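Local structure of multifunctional non-homologous end joining DNA repair protein LigD (Mycobacterium tuberculosis, 2IRY) at residues Glu112-Gln117 with Thr239-Tyr244; Thr135-Asp140 with Ser232-Ser237; Val169-Thr174 with Tyr183-Glu188. The protein probably works with Ku to repair DNA double-strand breaks by non-homologous end joining, this chain being its polymerase domain, which fills gaps before ligation. All blocks are in the same frame, centred on the assembly; numbering follows the deposited sequence.

Interaction 1: Glu112-Gln117 with Thr239-Tyr244. With DGT (2'-deoxyguanosine-5'-triphosphate), chain D.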
loop_
_atom_site.group_PDB
_atom_site.type_symbol
_atom_site.label_atom_id
_atom_site.label_comp_id
_atom_site.label_asym_id
_atom_site.label_seq_id
_atom_site.Cartn_x
_atom_site.Cartn_y
_atom_site.Cartn_z
ATOM N N GLU A 112 -2.051 6.028 -7.959
ATOM C CA GLU A 112 -2.008 4.982 -6.933
ATOM C C GLU A 112 -1.232 3.756 -7.403
ATOM O O GLU A 112 -1.385 3.311 -8.531
ATOM C CB GLU A 112 -3.420 4.578 -6.483
ATOM C CG GLU A 112 -4.140 5.625 -5.658
ATOM C CD GLU A 112 -5.522 5.187 -5.182
ATOM O OE1 GLU A 112 -5.931 4.059 -5.531
ATOM O OE2 GLU A 112 -6.199 5.988 -4.462
ATOM N N VAL A 113 -0.388 3.228 -6.504
ATOM C CA VAL A 113 0.350 1.988 -6.726
ATOM C C VAL A 113 -0.161 1.036 -5.639
ATOM O O VAL A 113 -0.186 1.408 -4.451
ATOM C CB VAL A 113 1.874 2.183 -6.531
ATOM C CG1 VAL A 113 2.595 0.844 -6.592
ATOM C CG2 VAL A 113 2.447 3.257 -7.540
ATOM N N HIS A 114 -0.597 -0.158 -6.039
ATOM C CA HIS A 114 -1.183 -1.153 -5.118
ATOM C C HIS A 114 -0.366 -2.450 -5.259
ATOM O O HIS A 114 0.000 -2.802 -6.372
ATOM C CB HIS A 114 -2.626 -1.470 -5.483
ATOM C CG HIS A 114 -3.579 -0.319 -5.357
ATOM N ND1 HIS A 114 -4.572 -0.284 -4.395
ATOM C CD2 HIS A 114 -3.722 0.811 -6.090
ATOM C CE1 HIS A 114 -5.289 0.818 -4.548
ATOM N NE2 HIS A 114 -4.791 1.505 -5.560
ATOM N N VAL A 115 -0.018 -3.090 -4.144
ATOM C CA VAL A 115 0.809 -4.307 -4.152
ATOM C C VAL A 115 0.236 -5.361 -3.197
ATOM O O VAL A 115 -0.392 -5.008 -2.197
ATOM C CB VAL A 115 2.332 -4.043 -3.792
ATOM C CG1 VAL A 115 2.975 -3.123 -4.824
ATOM C CG2 VAL A 115 2.508 -3.491 -2.335
ATOM N N PRO A 116 0.463 -6.660 -3.492
ATOM C CA PRO A 116 0.125 -7.670 -2.496
ATOM C C PRO A 116 1.231 -7.830 -1.448
ATOM O O PRO A 116 2.263 -7.153 -1.518
ATOM C CB PRO A 116 -0.028 -8.947 -3.328
ATOM C CG PRO A 116 1.001 -8.729 -4.486
ATOM C CD PRO A 116 0.983 -7.238 -4.756
ATOM N N GLN A 117 1.013 -8.745 -0.502
ATOM C CA GLN A 117 1.894 -8.931 0.650
ATOM C C GLN A 117 2.968 -10.021 0.408
ATOM O O GLN A 117 3.760 -10.348 1.314
ATOM C CB GLN A 117 1.046 -9.191 1.943
ATOM C CG GLN A 117 -0.123 -8.170 2.110
ATOM C CD GLN A 117 0.324 -6.747 1.813
ATOM O OE1 GLN A 117 -0.241 -6.053 0.937
ATOM N NE2 GLN A 117 1.377 -6.329 2.478
ATOM N N THR A 239 -4.778 -6.896 -3.426
ATOM C CA THR A 239 -3.690 -5.878 -3.393
ATOM C C THR A 239 -4.103 -4.760 -2.463
ATOM O O THR A 239 -5.313 -4.533 -2.250
ATOM C CB THR A 239 -3.369 -5.276 -4.792
ATOM O OG1 THR A 239 -4.534 -4.632 -5.340
ATOM C CG2 THR A 239 -2.940 -6.323 -5.697
ATOM N N THR A 240 -3.106 -4.057 -1.916
ATOM C CA THR A 240 -3.333 -2.989 -0.936
ATOM C C THR A 240 -2.474 -1.800 -1.348
ATOM O O THR A 240 -1.332 -1.978 -1.799
ATOM C CB THR A 240 -2.955 -3.505 0.489
ATOM O OG1 THR A 240 -3.863 -4.567 0.860
ATOM C CG2 THR A 240 -3.016 -2.399 1.517
ATOM N N ILE A 241 -3.022 -0.591 -1.198
ATOM C CA ILE A 241 -2.279 0.641 -1.500
ATOM C C ILE A 241 -0.863 0.601 -0.906
ATOM O O ILE A 241 -0.671 0.259 0.285
ATOM C CB ILE A 241 -3.066 1.899 -1.000
ATOM C CG1 ILE A 241 -2.439 3.167 -1.582
ATOM C CG2 ILE A 241 -3.156 1.914 0.559
ATOM C CD1 ILE A 241 -2.766 3.324 -3.081
ATOM N N ALA A 242 0.134 0.903 -1.722
ATOM C CA ALA A 242 1.520 0.817 -1.255
ATOM C C ALA A 242 1.833 1.956 -0.309
ATOM O O ALA A 242 1.382 3.069 -0.541
ATOM C CB ALA A 242 2.493 0.841 -2.432
ATOM N N PRO A 243 2.592 1.673 0.771
ATOM C CA PRO A 243 3.121 2.804 1.562
ATOM C C PRO A 243 3.808 3.875 0.681
ATOM O O PRO A 243 4.551 3.539 -0.246
ATOM C CB PRO A 243 4.146 2.131 2.475
ATOM C CG PRO A 243 3.533 0.715 2.711
ATOM C CD PRO A 243 3.034 0.364 1.305
ATOM N N TYR A 244 3.531 5.146 0.975
ATOM C CA TYR A 244 4.055 6.333 0.240
ATOM C C TYR A 244 3.291 6.625 -1.065
ATOM O O TYR A 244 3.474 7.698 -1.664
ATOM C CB TYR A 244 5.570 6.296 -0.002
ATOM C CG TYR A 244 6.370 6.241 1.273
ATOM C CD1 TYR A 244 6.556 7.401 2.039
ATOM C CD2 TYR A 244 6.887 5.032 1.755
ATOM C CE1 TYR A 244 7.267 7.364 3.253
ATOM C CE2 TYR A 244 7.608 4.986 2.965
ATOM C CZ TYR A 244 7.798 6.154 3.685
ATOM O OH TYR A 244 8.489 6.157 4.853
HETATM P PG DGT D . -9.927 3.358 3.502
HETATM O O1G DGT D . -10.731 4.611 3.274
HETATM O O2G DGT D . -10.809 2.154 3.758
HETATM O O3G DGT D . -8.799 3.549 4.494
HETATM O O3B DGT D . -9.153 3.099 2.092
HETATM P PB DGT D . -8.317 1.764 1.690
HETATM O O1B DGT D . -7.069 2.179 0.955
HETATM O O2B DGT D . -8.160 0.819 2.857
HETATM O O3A DGT D . -9.313 1.031 0.633
HETATM P PA DGT D . -9.692 1.683 -0.799
HETATM O O1A DGT D . -10.869 0.944 -1.392
HETATM O O2A DGT D . -9.837 3.179 -0.615
HETATM O "O5'" DGT D . -8.370 1.338 -1.686
HETATM C "C5'" DGT D . -7.989 -0.017 -1.999
HETATM C "C4'" DGT D . -9.186 -0.968 -2.081
HETATM O "O4'" DGT D . -9.580 -1.185 -3.439
HETATM C "C3'" DGT D . -8.951 -2.330 -1.458
HETATM O "O3'" DGT D . -9.499 -2.354 -0.140
HETATM C "C2'" DGT D . -9.685 -3.308 -2.358
HETATM C "C1'" DGT D . -9.954 -2.543 -3.652
HETATM N N9 DGT D . -9.121 -3.050 -4.768
HETATM C C8 DGT D . -7.826 -3.402 -4.677
HETATM N N7 DGT D . -7.328 -3.819 -5.864
HETATM C C5 DGT D . -8.332 -3.732 -6.750
HETATM C C6 DGT D . -8.484 -4.014 -8.196
HETATM O O6 DGT D . -7.512 -4.444 -8.841
HETATM N N1 DGT D . -9.680 -3.794 -8.770
HETATM C C2 DGT D . -10.736 -3.328 -8.062
HETATM N N2 DGT D . -11.909 -3.125 -8.707
HETATM N N3 DGT D . -10.669 -3.039 -6.730
HETATM C C4 DGT D . -9.514 -3.220 -6.034
HETATM O O HOH W 1 -6.060 -2.244 -3.351
#
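His-114 and Ile-241 face each other as a non-hydrogen-bonded antiparallel pair, and the histidine side chain gathers strand, nucleotide and water about itself. Its CB lies 3.7 Å from Thr-239 OG1. With CG beside the backbone N (chi1 -64°), the ring comes under the CD1 methyl of Ile-241, which sits over one face in a CH-pi contact, 3.9 Å from the centroid. ND1 bonds to a water that in turn donates to Thr-239 O. CE1 meets DGT C5' at the ring edge, 3.8 Å away. At the tip NE2 donates to Glu-112 OE1 (2.8 Å), close to the ring plane but on the anti side of the carboxylate and tilted out of its plane, so the ring's rotation is fixed from both nitrogens. Thr-239 OG1 approaches guanine N7 to 3.0 Å, consistent with a role of His-114 and Thr-239 in binding the substrate.

Val-115 and Thr-240 form a hydrogen-bonded pair through reciprocal N-H to O bonds, and Ala-242 N donates to Val-113 O at 2.8 Å. Strand 240-241 is an outermost strand, within this chain, of a four-stranded antiparallel sheet, next to 112-115, whose other neighbour is 53-56; Ile-47 of helix 29-47 packs on Val-115 and Ala-242.

Interaction 2: Thr135-Asp140 with Ser232-Ser237. With MN (manganese (II) ion), chain C; DGT (2'-deoxyguanosine-5'-triphosphate), chain D.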
loop_
_atom_site.group_PDB
_atom_site.type_symbol
_atom_site.label_atom_id
_atom_site.label_comp_id
_atom_site.label_asym_id
_atom_site.label_seq_id
_atom_site.Cartn_x
_atom_site.Cartn_y
_atom_site.Cartn_z
ATOM N N THR A 135 5.472 -12.109 2.841
ATOM C CA THR A 135 6.635 -11.629 3.618
ATOM C C THR A 135 6.170 -10.826 4.838
ATOM O O THR A 135 6.928 -10.591 5.800
ATOM C CB THR A 135 7.564 -10.727 2.807
ATOM O OG1 THR A 135 6.892 -9.491 2.543
ATOM C CG2 THR A 135 8.012 -11.426 1.513
ATOM N N ARG A 136 4.920 -10.415 4.790
ATOM C CA ARG A 136 4.344 -9.562 5.845
ATOM C C ARG A 136 2.836 -9.750 5.880
ATOM O O ARG A 136 2.253 -10.214 4.901
ATOM C CB ARG A 136 4.693 -8.082 5.581
ATOM C CG ARG A 136 4.077 -7.483 4.289
ATOM C CD ARG A 136 4.798 -6.224 3.851
ATOM N NE ARG A 136 4.047 -5.612 2.749
ATOM C CZ ARG A 136 4.546 -4.820 1.795
ATOM N NH1 ARG A 136 5.849 -4.473 1.759
ATOM N NH2 ARG A 136 3.705 -4.362 0.858
ATOM N N LEU A 137 2.228 -9.434 7.027
ATOM C CA LEU A 137 0.771 -9.355 7.161
ATOM C C LEU A 137 0.343 -7.910 7.021
ATOM O O LEU A 137 1.101 -7.006 7.383
ATOM C CB LEU A 137 0.304 -9.854 8.539
ATOM C CG LEU A 137 0.722 -11.244 9.018
ATOM C CD1 LEU A 137 0.117 -11.538 10.388
ATOM C CD2 LEU A 137 0.278 -12.284 8.002
ATOM N N VAL A 138 -0.852 -7.700 6.474
ATOM C CA VAL A 138 -1.512 -6.372 6.496
ATOM C C VAL A 138 -2.927 -6.537 7.091
ATOM O O VAL A 138 -3.636 -7.508 6.787
ATOM C CB VAL A 138 -1.597 -5.679 5.103
ATOM C CG1 VAL A 138 -2.540 -6.420 4.173
ATOM C CG2 VAL A 138 -2.044 -4.236 5.255
ATOM N N PHE A 139 -3.289 -5.608 7.978
ATOM C CA PHE A 139 -4.650 -5.470 8.466
ATOM C C PHE A 139 -5.184 -4.127 7.988
ATOM O O PHE A 139 -4.479 -3.115 8.049
ATOM C CB PHE A 139 -4.674 -5.526 9.993
ATOM C CG PHE A 139 -4.234 -6.843 10.546
ATOM C CD1 PHE A 139 -5.172 -7.840 10.788
ATOM C CD2 PHE A 139 -2.875 -7.096 10.817
ATOM C CE1 PHE A 139 -4.772 -9.114 11.307
ATOM C CE2 PHE A 139 -2.469 -8.359 11.320
ATOM C CZ PHE A 139 -3.423 -9.358 11.569
ATOM N N ASP A 140 -6.413 -4.120 7.489
ATOM C CA ASP A 140 -7.034 -2.881 7.101
ATOM C C ASP A 140 -8.091 -2.572 8.152
ATOM O O ASP A 140 -9.068 -3.303 8.288
ATOM C CB ASP A 140 -7.618 -3.015 5.704
ATOM C CG ASP A 140 -8.345 -1.793 5.253
ATOM O OD1 ASP A 140 -8.359 -0.751 5.949
ATOM O OD2 ASP A 140 -8.936 -1.885 4.162
ATOM N N SER A 232 -8.679 -9.860 5.190
ATOM C CA SER A 232 -8.836 -10.539 3.888
ATOM C C SER A 232 -7.850 -10.086 2.798
ATOM O O SER A 232 -7.711 -10.740 1.746
ATOM C CB SER A 232 -10.288 -10.431 3.408
ATOM O OG SER A 232 -10.580 -9.126 2.976
ATOM N N GLN A 233 -7.173 -8.957 3.024
ATOM C CA GLN A 233 -6.196 -8.415 2.051
ATOM C C GLN A 233 -4.898 -9.215 2.001
ATOM O O GLN A 233 -4.022 -8.979 1.157
ATOM C CB GLN A 233 -5.906 -6.922 2.307
ATOM C CG GLN A 233 -7.085 -6.021 1.975
ATOM C CD GLN A 233 -7.368 -5.985 0.485
ATOM O OE1 GLN A 233 -6.533 -5.530 -0.303
ATOM N NE2 GLN A 233 -8.552 -6.445 0.092
ATOM N N ASN A 234 -4.772 -10.163 2.912
ATOM C CA ASN A 234 -3.665 -11.108 2.913
ATOM C C ASN A 234 -3.824 -12.224 1.873
ATOM O O ASN A 234 -2.873 -12.995 1.645
ATOM C CB ASN A 234 -3.492 -11.701 4.309
ATOM C CG ASN A 234 -3.040 -10.672 5.291
ATOM O OD1 ASN A 234 -1.920 -10.187 5.213
ATOM N ND2 ASN A 234 -3.923 -10.294 6.205
ATOM N N SER A 235 -5.015 -12.324 1.273
ATOM C CA SER A 235 -5.221 -13.212 0.122
ATOM C C SER A 235 -4.211 -12.883 -0.973
ATOM O O SER A 235 -3.965 -11.702 -1.281
ATOM C CB SER A 235 -6.650 -13.091 -0.449
ATOM O OG SER A 235 -6.776 -13.850 -1.659
ATOM N N GLY A 236 -3.639 -13.921 -1.577
ATOM C CA GLY A 236 -2.640 -13.735 -2.623
ATOM C C GLY A 236 -3.188 -13.021 -3.859
ATOM O O GLY A 236 -2.417 -12.433 -4.639
ATOM N N SER A 237 -4.510 -13.083 -4.047
ATOM C CA SER A 237 -5.163 -12.416 -5.180
ATOM C C SER A 237 -5.565 -10.975 -4.837
ATOM O O SER A 237 -6.057 -10.258 -5.714
ATOM C CB SER A 237 -6.409 -13.204 -5.628
ATOM O OG SER A 237 -7.433 -13.044 -4.661
HETATM MN MN MN C . -10.148 0.421 4.701
HETATM P PG DGT D . -9.927 3.358 3.502
HETATM O O1G DGT D . -10.731 4.611 3.274
HETATM O O2G DGT D . -10.809 2.154 3.758
HETATM O O3G DGT D . -8.799 3.549 4.494
HETATM O O3B DGT D . -9.153 3.099 2.092
HETATM P PB DGT D . -8.317 1.764 1.690
HETATM O O1B DGT D . -7.069 2.179 0.955
HETATM O O2B DGT D . -8.160 0.819 2.857
HETATM O O3A DGT D . -9.313 1.031 0.633
HETATM P PA DGT D . -9.692 1.683 -0.799
HETATM O O1A DGT D . -10.869 0.944 -1.392
HETATM O O2A DGT D . -9.837 3.179 -0.615
HETATM O "O5'" DGT D . -8.370 1.338 -1.686
HETATM C "C5'" DGT D . -7.989 -0.017 -1.999
HETATM C "C4'" DGT D . -9.186 -0.968 -2.081
HETATM O "O4'" DGT D . -9.580 -1.185 -3.439
HETATM C "C3'" DGT D . -8.951 -2.330 -1.458
HETATM O "O3'" DGT D . -9.499 -2.354 -0.140
HETATM C "C2'" DGT D . -9.685 -3.308 -2.358
HETATM C "C1'" DGT D . -9.954 -2.543 -3.652
HETATM N N9 DGT D . -9.121 -3.050 -4.768
HETATM C C8 DGT D . -7.826 -3.402 -4.677
HETATM N N7 DGT D . -7.328 -3.819 -5.864
HETATM C C5 DGT D . -8.332 -3.732 -6.750
HETATM C C6 DGT D . -8.484 -4.014 -8.196
HETATM O O6 DGT D . -7.512 -4.444 -8.841
HETATM N N1 DGT D . -9.680 -3.794 -8.770
HETATM C C2 DGT D . -10.736 -3.328 -8.062
HETATM N N2 DGT D . -11.909 -3.125 -8.707
HETATM N N3 DGT D . -10.669 -3.039 -6.730
HETATM C C4 DGT D . -9.514 -3.220 -6.034
HETATM O O HOH W 2 0.094 -11.618 3.921
HETATM O O HOH W 3 -6.060 -7.604 5.374
HETATM O O HOH W 4 -10.528 -0.617 2.804
HETATM O O HOH W 5 -8.537 1.721 6.012
#
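The side-chain amide of Asn-234 meets the backbone of Val-138 with both its polar atoms. At one edge OD1 takes the N-H of Val-138 on an in-plane lone pair, at 3.0 Å and nearly straight (169°). ND2 gives a hydrogen to Val-138 O at 2.9 Å, a more bent bond (133°), with the acceptor tilted out of the amide plane. Thr-196 and Ala-199 of helix 192-209 also touch this side chain. CG lies beside the backbone N and anti to the carbonyl carbon (chi1 -67°), which carries the amide across to the strand, and the two bonds to a single residue hold its rotation. OD1 has a second donor in a water that also donates to Arg-136 O, while ND2 has a further acceptor in Trp-231 O. Another water links Val-138 O to Gln-233 N, so the carbonyl of Val-138 receives two donors.

Apolar contact is slight: Val-138 CG1 lies alongside Gln-233 CB, 3.9 Å away, the two side chains pointing the same way.

Farther along the strand, the carboxylate of Asp-140 grips the manganese ion with both oxygens, unevenly, OD1 at 2.5 Å and OD2 at 2.7 Å. The triphosphate adds O2G at 2.1 Å, so the ion bridges carboxylate and nucleotide; two waters also bind it.

Asp-140 and, probably, Asp-142 make up a DxD metal-binding pattern at the end of the strand, consistent with the metal site of the archaeo-eukaryotic primase superfamily, and the neighbouring 3-10 turn belongs to a loop that probably contacts target DNA.

Interaction 3: Val169-Thr174 with Tyr183-Glu188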
loop_
_atom_site.group_PDB
_atom_site.type_symbol
_atom_site.label_atom_id
_atom_site.label_comp_id
_atom_site.label_asym_id
_atom_site.label_seq_id
_atom_site.Cartn_x
_atom_site.Cartn_y
_atom_site.Cartn_z
ATOM N N VAL A 169 6.353 -7.472 15.383
ATOM C CA VAL A 169 6.309 -6.010 15.471
ATOM C C VAL A 169 5.313 -5.447 14.457
ATOM O O VAL A 169 5.181 -5.973 13.340
ATOM C CB VAL A 169 7.728 -5.385 15.266
ATOM C CG1 VAL A 169 8.268 -5.651 13.855
ATOM C CG2 VAL A 169 7.729 -3.903 15.570
ATOM N N THR A 170 4.640 -4.364 14.833
ATOM C CA THR A 170 3.580 -3.795 14.003
ATOM C C THR A 170 3.867 -2.337 13.634
ATOM O O THR A 170 4.321 -1.561 14.464
ATOM C CB THR A 170 2.193 -3.938 14.707
ATOM O OG1 THR A 170 2.031 -5.290 15.149
ATOM C CG2 THR A 170 1.053 -3.595 13.754
ATOM N N PHE A 171 3.586 -1.989 12.378
ATOM C CA PHE A 171 3.864 -0.653 11.847
ATOM C C PHE A 171 2.581 -0.016 11.320
ATOM O O PHE A 171 1.943 -0.556 10.394
ATOM C CB PHE A 171 4.891 -0.710 10.701
ATOM C CG PHE A 171 6.219 -1.298 11.092
ATOM C CD1 PHE A 171 7.268 -0.475 11.493
ATOM C CD2 PHE A 171 6.420 -2.674 11.042
ATOM C CE1 PHE A 171 8.528 -1.027 11.858
ATOM C CE2 PHE A 171 7.653 -3.231 11.402
ATOM C CZ PHE A 171 8.709 -2.412 11.813
ATOM N N PRO A 172 2.200 1.144 11.877
ATOM C CA PRO A 172 0.967 1.762 11.364
ATOM C C PRO A 172 1.165 2.699 10.163
ATOM O O PRO A 172 2.139 3.443 10.099
ATOM C CB PRO A 172 0.461 2.562 12.573
ATOM C CG PRO A 172 1.719 2.943 13.323
ATOM C CD PRO A 172 2.769 1.900 13.020
ATOM N N VAL A 173 0.206 2.685 9.250
ATOM C CA VAL A 173 0.259 3.529 8.065
ATOM C C VAL A 173 -1.171 4.048 7.865
ATOM O O VAL A 173 -2.054 3.276 7.500
ATOM C CB VAL A 173 0.694 2.707 6.787
ATOM C CG1 VAL A 173 0.679 3.570 5.536
ATOM C CG2 VAL A 173 2.070 2.041 6.945
ATOM N N THR A 174 -1.401 5.345 8.046
ATOM C CA THR A 174 -2.726 5.902 7.720
ATOM C C THR A 174 -2.900 5.806 6.201
ATOM O O THR A 174 -1.991 6.152 5.455
ATOM C CB THR A 174 -2.910 7.358 8.239
ATOM O OG1 THR A 174 -1.756 8.166 7.914
ATOM C CG2 THR A 174 -3.112 7.338 9.781
ATOM N N TYR A 183 0.957 -3.131 9.229
ATOM C CA TYR A 183 1.847 -4.109 8.605
ATOM C C TYR A 183 2.736 -4.765 9.659
ATOM O O TYR A 183 3.215 -4.096 10.574
ATOM C CB TYR A 183 2.770 -3.416 7.598
ATOM C CG TYR A 183 2.090 -2.934 6.335
ATOM C CD1 TYR A 183 1.891 -3.798 5.241
ATOM C CD2 TYR A 183 1.664 -1.596 6.221
ATOM C CE1 TYR A 183 1.265 -3.337 4.074
ATOM C CE2 TYR A 183 1.047 -1.120 5.049
ATOM C CZ TYR A 183 0.849 -1.995 3.984
ATOM O OH TYR A 183 0.223 -1.540 2.838
ATOM N N THR A 184 2.994 -6.051 9.495
ATOM C CA THR A 184 3.923 -6.746 10.384
ATOM C C THR A 184 4.762 -7.728 9.561
ATOM O O THR A 184 4.206 -8.556 8.847
ATOM C CB THR A 184 3.190 -7.463 11.536
ATOM O OG1 THR A 184 4.116 -8.292 12.253
ATOM C CG2 THR A 184 2.083 -8.308 11.038
ATOM N N PRO A 185 6.098 -7.596 9.630
ATOM C CA PRO A 185 6.947 -8.521 8.891
ATOM C C PRO A 185 6.974 -9.888 9.562
ATOM O O PRO A 185 7.055 -9.994 10.797
ATOM C CB PRO A 185 8.327 -7.846 8.928
ATOM C CG PRO A 185 8.300 -7.011 10.160
ATOM C CD PRO A 185 6.883 -6.557 10.324
ATOM N N LEU A 186 6.870 -10.929 8.749
ATOM C CA LEU A 186 6.904 -12.301 9.251
ATOM C C LEU A 186 8.333 -12.789 9.527
ATOM O O LEU A 186 9.237 -12.591 8.709
ATOM C CB LEU A 186 6.195 -13.236 8.262
ATOM C CG LEU A 186 4.683 -13.006 8.100
ATOM C CD1 LEU A 186 4.129 -13.714 6.862
ATOM C CD2 LEU A 186 3.887 -13.392 9.361
ATOM N N ASP A 187 8.523 -13.417 10.688
ATOM C CA ASP A 187 9.799 -14.082 11.028
ATOM C C ASP A 187 10.119 -15.209 10.049
ATOM O O ASP A 187 11.268 -15.359 9.613
ATOM C CB ASP A 187 9.782 -14.609 12.472
ATOM C CG ASP A 187 10.161 -13.547 13.490
ATOM O OD1 ASP A 187 10.217 -12.354 13.119
ATOM O OD2 ASP A 187 10.426 -13.916 14.654
ATOM N N GLU A 188 9.105 -16.018 9.738
ATOM C CA GLU A 188 9.208 -17.019 8.673
ATOM C C GLU A 188 8.099 -16.729 7.662
ATOM O O GLU A 188 6.911 -16.800 8.006
ATOM C CB GLU A 188 9.027 -18.451 9.193
ATOM C CG GLU A 188 9.440 -18.737 10.631
ATOM C CD GLU A 188 8.338 -19.474 11.385
ATOM O OE1 GLU A 188 8.636 -20.449 12.115
ATOM O OE2 GLU A 188 7.158 -19.080 11.229
HETATM O O HOH W 6 7.738 -8.841 13.130
#
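Phe-171 and Tyr-183 are joined by backbone hydrogen bonds in both directions, as an antiparallel hydrogen-bonded pair: Phe-171 N to Tyr-183 O at 2.8 Å and Tyr-183 N to Phe-171 O at 3.0 Å. One side chain adds to this ladder. The hydroxyl of Thr-184 is placed opposite the backbone N (chi1 171°), and OG1 donates its hydrogen to Val-169 O (2.8 Å) from above the carbonyl plane. Past it, a water accepts from Val-169 N and donates to Pro-185 O, bridging the two segments where the direct pairing ends.

Weaker C-H contacts reinforce the same oxygens, with Thr-170 CA 3.5 Å from Tyr-183 O and Thr-184 CA 3.3 Å from Val-169 O.

Apolar contacts flank the ladder. Pro-185 CD reaches the edge of the Phe-171 ring, 3.6 Å from CE2, and the proline also packs obliquely on Val-169 CG1. Toward the other end, Val-173 CG2 touches the edge of the Tyr-183 ring, 3.7 Å from CD2.

These strands form a beta hairpin within the large mixed sheet, where 180-186 also pairs with 129-143 and 171-174 with 256-257. Leu-163 of helix 149-164 packs against Thr-170 and Thr-184.

The touching residues of interactions 1 and 2 are all buried and both contacts reach the nucleotide, whereas interaction 3 is buried along its strands but opens at Val-169 to the surface. Interaction 1 belongs to the four-stranded antiparallel sheet; interactions 2 and 3 share the large mixed sheet through its neighbouring strands 129-143 and 180-186, joined where Leu-137 N probably bonds to Thr-184 O. Their chemistry differs accordingly: strand pairing with a histidine at the sugar and a threonine at the base in interaction 1, a side-chain amide bonded twice to one backbone residue and a metal carboxylate in interaction 2, and a hairpin ladder with apolar flanks in interaction 3. Tyr-183 of the mixed sheet packs on Thr-240 of the smaller one.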